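Local coordinates for protein DNA polymerase sliding clamp (Archaeoglobus fulgidus, PDB 1RWZ) that forms a homotrimeric ring around DNA and probably serves as a moving platform that tethers the polymerase and other proteins during replication, at residues M1-T15 / S78-E92. Numbering follows the deposited sequence.
Sequences MIDVIMTGELLKTVT and SKSISTKDLVELIVE
Strands 2-7 and 86-91 pair antiparallel, with I2, V4 and M6 exchanging backbone hydrogen bonds with V91, L89 and V87 respectively. Just past the strand, G8 N donates to D85 O at 2.7 Å. The buried face carries I2, V4, M6, V87, L89 and V91. V4 CG2 packs on L89 CB at 3.7 Å. M6 SD touches L89 CD1 at 3.8 Å. L11 comes down from helix 8-19, its CD2 3.8 Å from V87 CG1. Strand 2-7 and the helix after it open the PCNA N-terminal domain; the strand pair sits in a five-stranded antiparallel sheet between strands 58-61 and 96-101. G8 CA lies against V87 CG2 and S82 O. On the other face the nearly coplanar carboxylates of D3 and E88 meet, OD1 of D3 2.6 Å from OE2 of E88; one of them probably holds a proton. K12 curls back through bends at chi3 and chi4. Its NZ donates to S78 O at 2.7 Å and to I81 O at 2.9 Å. I81 N reaches S78 O from the opposite face of that carbonyl. A water joins K12 NZ to S78 OG, which also bonds F75 O.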
# COMPACT_ATOMS: atom_id res chain seq x y z
N MET A 1 -3.72 -27.83 32.35
CA MET A 1 -3.25 -27.34 31.03
C MET A 1 -4.32 -26.54 30.31
O MET A 1 -5.51 -26.71 30.54
CB MET A 1 -2.84 -28.51 30.13
CG MET A 1 -2.48 -28.09 28.71
SD MET A 1 -2.49 -29.41 27.48
CE MET A 1 -0.74 -29.79 27.35
N ILE A 2 -3.87 -25.65 29.43
CA ILE A 2 -4.75 -24.83 28.61
C ILE A 2 -4.44 -25.20 27.17
O ILE A 2 -3.27 -25.24 26.78
CB ILE A 2 -4.46 -23.33 28.80
CG1 ILE A 2 -4.89 -22.89 30.20
CG2 ILE A 2 -5.16 -22.52 27.73
CD1 ILE A 2 -4.48 -21.47 30.54
N ASP A 3 -5.47 -25.48 26.39
CA ASP A 3 -5.28 -25.81 24.99
C ASP A 3 -6.50 -25.33 24.23
O ASP A 3 -7.58 -25.89 24.34
CB ASP A 3 -5.10 -27.32 24.81
CG ASP A 3 -4.88 -27.71 23.37
OD1 ASP A 3 -4.44 -26.85 22.58
OD2 ASP A 3 -5.13 -28.89 23.02
N VAL A 4 -6.31 -24.26 23.46
CA VAL A 4 -7.41 -23.68 22.70
C VAL A 4 -7.02 -23.47 21.24
O VAL A 4 -5.84 -23.33 20.92
CB VAL A 4 -7.85 -22.32 23.30
CG1 VAL A 4 -8.19 -22.50 24.78
CG2 VAL A 4 -6.75 -21.28 23.14
N ILE A 5 -8.01 -23.45 20.37
CA ILE A 5 -7.78 -23.23 18.95
C ILE A 5 -8.75 -22.13 18.52
O ILE A 5 -9.94 -22.19 18.80
CB ILE A 5 -8.00 -24.52 18.13
CG1 ILE A 5 -6.98 -25.57 18.57
CG2 ILE A 5 -7.87 -24.22 16.64
CD1 ILE A 5 -7.04 -26.88 17.78
N MET A 6 -8.21 -21.13 17.84
CA MET A 6 -8.99 -19.98 17.40
C MET A 6 -8.54 -19.55 16.01
O MET A 6 -7.46 -19.93 15.57
CB MET A 6 -8.78 -18.83 18.38
CG MET A 6 -7.33 -18.33 18.40
SD MET A 6 -6.86 -17.54 19.96
CE MET A 6 -7.90 -16.13 19.94
N THR A 7 -9.35 -18.75 15.31
CA THR A 7 -8.95 -18.29 13.99
C THR A 7 -7.85 -17.25 14.14
O THR A 7 -7.77 -16.56 15.16
CB THR A 7 -10.12 -17.64 13.22
OG1 THR A 7 -10.45 -16.38 13.82
CG2 THR A 7 -11.34 -18.54 13.24
N GLY A 8 -6.99 -17.16 13.13
CA GLY A 8 -5.91 -16.19 13.16
C GLY A 8 -6.43 -14.77 13.32
O GLY A 8 -5.87 -13.98 14.08
N GLU A 9 -7.51 -14.45 12.62
CA GLU A 9 -8.09 -13.12 12.70
C GLU A 9 -8.53 -12.81 14.13
O GLU A 9 -8.37 -11.68 14.60
CB GLU A 9 -9.28 -12.98 11.75
CG GLU A 9 -9.95 -11.61 11.79
CD GLU A 9 -11.13 -11.49 10.84
OE1 GLU A 9 -11.79 -12.52 10.57
OE2 GLU A 9 -11.41 -10.36 10.38
N LEU A 10 -9.08 -13.80 14.82
CA LEU A 10 -9.52 -13.57 16.19
C LEU A 10 -8.34 -13.21 17.08
O LEU A 10 -8.39 -12.24 17.84
CB LEU A 10 -10.23 -14.81 16.74
CG LEU A 10 -10.84 -14.73 18.14
CD1 LEU A 10 -11.74 -13.50 18.28
CD2 LEU A 10 -11.63 -16.00 18.40
N LEU A 11 -7.25 -13.97 16.98
CA LEU A 11 -6.08 -13.68 17.81
C LEU A 11 -5.45 -12.33 17.44
O LEU A 11 -5.10 -11.53 18.31
CB LEU A 11 -5.04 -14.80 17.67
CG LEU A 11 -3.74 -14.62 18.47
CD1 LEU A 11 -4.05 -14.37 19.93
CD2 LEU A 11 -2.89 -15.87 18.32
N LYS A 12 -5.30 -12.08 16.14
CA LYS A 12 -4.69 -10.84 15.68
C LYS A 12 -5.46 -9.59 16.11
O LYS A 12 -4.88 -8.61 16.57
CB LYS A 12 -4.56 -10.87 14.15
CG LYS A 12 -3.60 -11.95 13.63
CD LYS A 12 -3.76 -12.21 12.13
CE LYS A 12 -3.30 -11.04 11.27
NZ LYS A 12 -1.82 -10.86 11.29
N THR A 13 -6.78 -9.65 15.97
CA THR A 13 -7.62 -8.51 16.32
C THR A 13 -7.65 -8.21 17.81
O THR A 13 -7.53 -7.05 18.21
CB THR A 13 -9.05 -8.72 15.79
OG1 THR A 13 -9.02 -8.69 14.36
CG2 THR A 13 -9.98 -7.62 16.28
N VAL A 14 -7.79 -9.24 18.64
CA VAL A 14 -7.84 -9.03 20.08
C VAL A 14 -6.47 -8.61 20.61
O VAL A 14 -6.36 -7.81 21.54
CB VAL A 14 -8.32 -10.31 20.80
CG1 VAL A 14 -8.19 -10.14 22.30
CG2 VAL A 14 -9.78 -10.57 20.44
N THR A 15 -5.41 -9.15 20.02
CA THR A 15 -4.06 -8.79 20.43
C THR A 15 -3.83 -7.32 20.10
O THR A 15 -3.31 -6.56 20.92
CB THR A 15 -3.01 -9.67 19.70
OG1 THR A 15 -3.14 -11.02 20.14
CG2 THR A 15 -1.59 -9.18 20.00
N SER A 78 2.08 -12.20 15.84
CA SER A 78 0.79 -12.30 15.17
C SER A 78 0.84 -11.74 13.75
O SER A 78 -0.01 -12.07 12.91
CB SER A 78 -0.29 -11.56 15.96
OG SER A 78 -0.11 -10.15 15.88
N LYS A 79 1.83 -10.90 13.47
CA LYS A 79 1.96 -10.32 12.14
C LYS A 79 2.40 -11.37 11.12
O LYS A 79 2.23 -11.18 9.91
CB LYS A 79 2.96 -9.16 12.16
CG LYS A 79 2.49 -7.96 12.95
CD LYS A 79 3.55 -6.88 13.03
CE LYS A 79 3.05 -5.68 13.82
NZ LYS A 79 4.07 -4.61 13.91
N SER A 80 2.96 -12.47 11.60
CA SER A 80 3.40 -13.54 10.71
C SER A 80 2.29 -14.58 10.57
O SER A 80 2.41 -15.56 9.84
CB SER A 80 4.68 -14.19 11.24
OG SER A 80 4.46 -14.82 12.49
N ILE A 81 1.19 -14.36 11.29
CA ILE A 81 0.05 -15.26 11.25
C ILE A 81 -0.98 -14.71 10.26
O ILE A 81 -1.23 -13.50 10.22
CB ILE A 81 -0.62 -15.39 12.64
CG1 ILE A 81 0.39 -15.95 13.65
CG2 ILE A 81 -1.85 -16.29 12.55
CD1 ILE A 81 -0.15 -16.07 15.07
N SER A 82 -1.57 -15.59 9.47
CA SER A 82 -2.58 -15.20 8.50
C SER A 82 -3.96 -15.19 9.15
O SER A 82 -4.22 -15.97 10.07
CB SER A 82 -2.59 -16.17 7.31
OG SER A 82 -3.68 -15.91 6.45
N THR A 83 -4.83 -14.30 8.69
CA THR A 83 -6.18 -14.23 9.25
C THR A 83 -6.91 -15.54 9.01
O THR A 83 -7.83 -15.90 9.75
CB THR A 83 -7.00 -13.08 8.62
OG1 THR A 83 -7.07 -13.26 7.20
CG2 THR A 83 -6.37 -11.73 8.93
N LYS A 84 -6.48 -16.27 7.98
CA LYS A 84 -7.10 -17.55 7.62
C LYS A 84 -6.42 -18.77 8.24
O LYS A 84 -6.84 -19.91 8.01
CB LYS A 84 -7.15 -17.69 6.10
CG LYS A 84 -8.14 -16.74 5.45
CD LYS A 84 -8.24 -16.98 3.95
CE LYS A 84 -9.35 -16.15 3.33
NZ LYS A 84 -9.50 -16.42 1.87
N ASP A 85 -5.37 -18.54 9.01
CA ASP A 85 -4.67 -19.64 9.68
C ASP A 85 -5.47 -19.99 10.93
O ASP A 85 -6.19 -19.14 11.46
CB ASP A 85 -3.28 -19.18 10.15
CG ASP A 85 -2.24 -19.18 9.05
OD1 ASP A 85 -1.22 -18.47 9.22
OD2 ASP A 85 -2.43 -19.88 8.04
N LEU A 86 -5.37 -21.23 11.38
CA LEU A 86 -6.02 -21.61 12.63
C LEU A 86 -4.84 -21.59 13.59
O LEU A 86 -3.76 -22.07 13.26
CB LEU A 86 -6.60 -23.03 12.59
CG LEU A 86 -8.05 -23.19 12.12
CD1 LEU A 86 -8.51 -24.61 12.43
CD2 LEU A 86 -8.95 -22.19 12.83
N VAL A 87 -5.04 -21.02 14.78
CA VAL A 87 -3.95 -20.93 15.74
C VAL A 87 -4.29 -21.67 17.02
O VAL A 87 -5.39 -21.54 17.55
CB VAL A 87 -3.65 -19.46 16.10
CG1 VAL A 87 -2.38 -19.39 16.95
CG2 VAL A 87 -3.52 -18.63 14.84
N GLU A 88 -3.33 -22.45 17.52
CA GLU A 88 -3.53 -23.18 18.76
C GLU A 88 -2.64 -22.56 19.84
O GLU A 88 -1.47 -22.27 19.60
CB GLU A 88 -3.17 -24.66 18.57
CG GLU A 88 -3.31 -25.51 19.84
CD GLU A 88 -3.14 -27.00 19.58
OE1 GLU A 88 -2.44 -27.35 18.61
OE2 GLU A 88 -3.69 -27.82 20.34
N LEU A 89 -3.22 -22.31 21.01
CA LEU A 89 -2.48 -21.75 22.12
C LEU A 89 -2.41 -22.82 23.18
O LEU A 89 -3.43 -23.42 23.53
CB LEU A 89 -3.19 -20.52 22.69
CG LEU A 89 -3.44 -19.34 21.75
CD1 LEU A 89 -4.16 -18.23 22.52
CD2 LEU A 89 -2.13 -18.84 21.17
N ILE A 90 -1.21 -23.08 23.69
CA ILE A 90 -1.04 -24.10 24.71
C ILE A 90 -0.19 -23.61 25.88
O ILE A 90 0.83 -22.96 25.68
CB ILE A 90 -0.34 -25.36 24.14
CG1 ILE A 90 -1.17 -25.95 22.99
CG2 ILE A 90 -0.16 -26.40 25.24
CD1 ILE A 90 -0.47 -27.10 22.28
N VAL A 91 -0.65 -23.91 27.09
CA VAL A 91 0.09 -23.57 28.30
C VAL A 91 0.07 -24.85 29.12
O VAL A 91 -0.95 -25.21 29.71
CB VAL A 91 -0.58 -22.44 29.10
CG1 VAL A 91 0.23 -22.15 30.37
CG2 VAL A 91 -0.67 -21.18 28.25
N GLU A 92 1.20 -25.55 29.14
CA GLU A 92 1.32 -26.81 29.86
C GLU A 92 1.74 -26.62 31.31
O GLU A 92 1.39 -27.43 32.17
CB GLU A 92 2.31 -27.72 29.14
CG GLU A 92 2.04 -27.86 27.66
CD GLU A 92 3.00 -28.81 26.98
OE1 GLU A 92 4.22 -28.60 27.09
OE2 GLU A 92 2.52 -29.76 26.32
O HOH W 1 -1.40 -9.00 13.34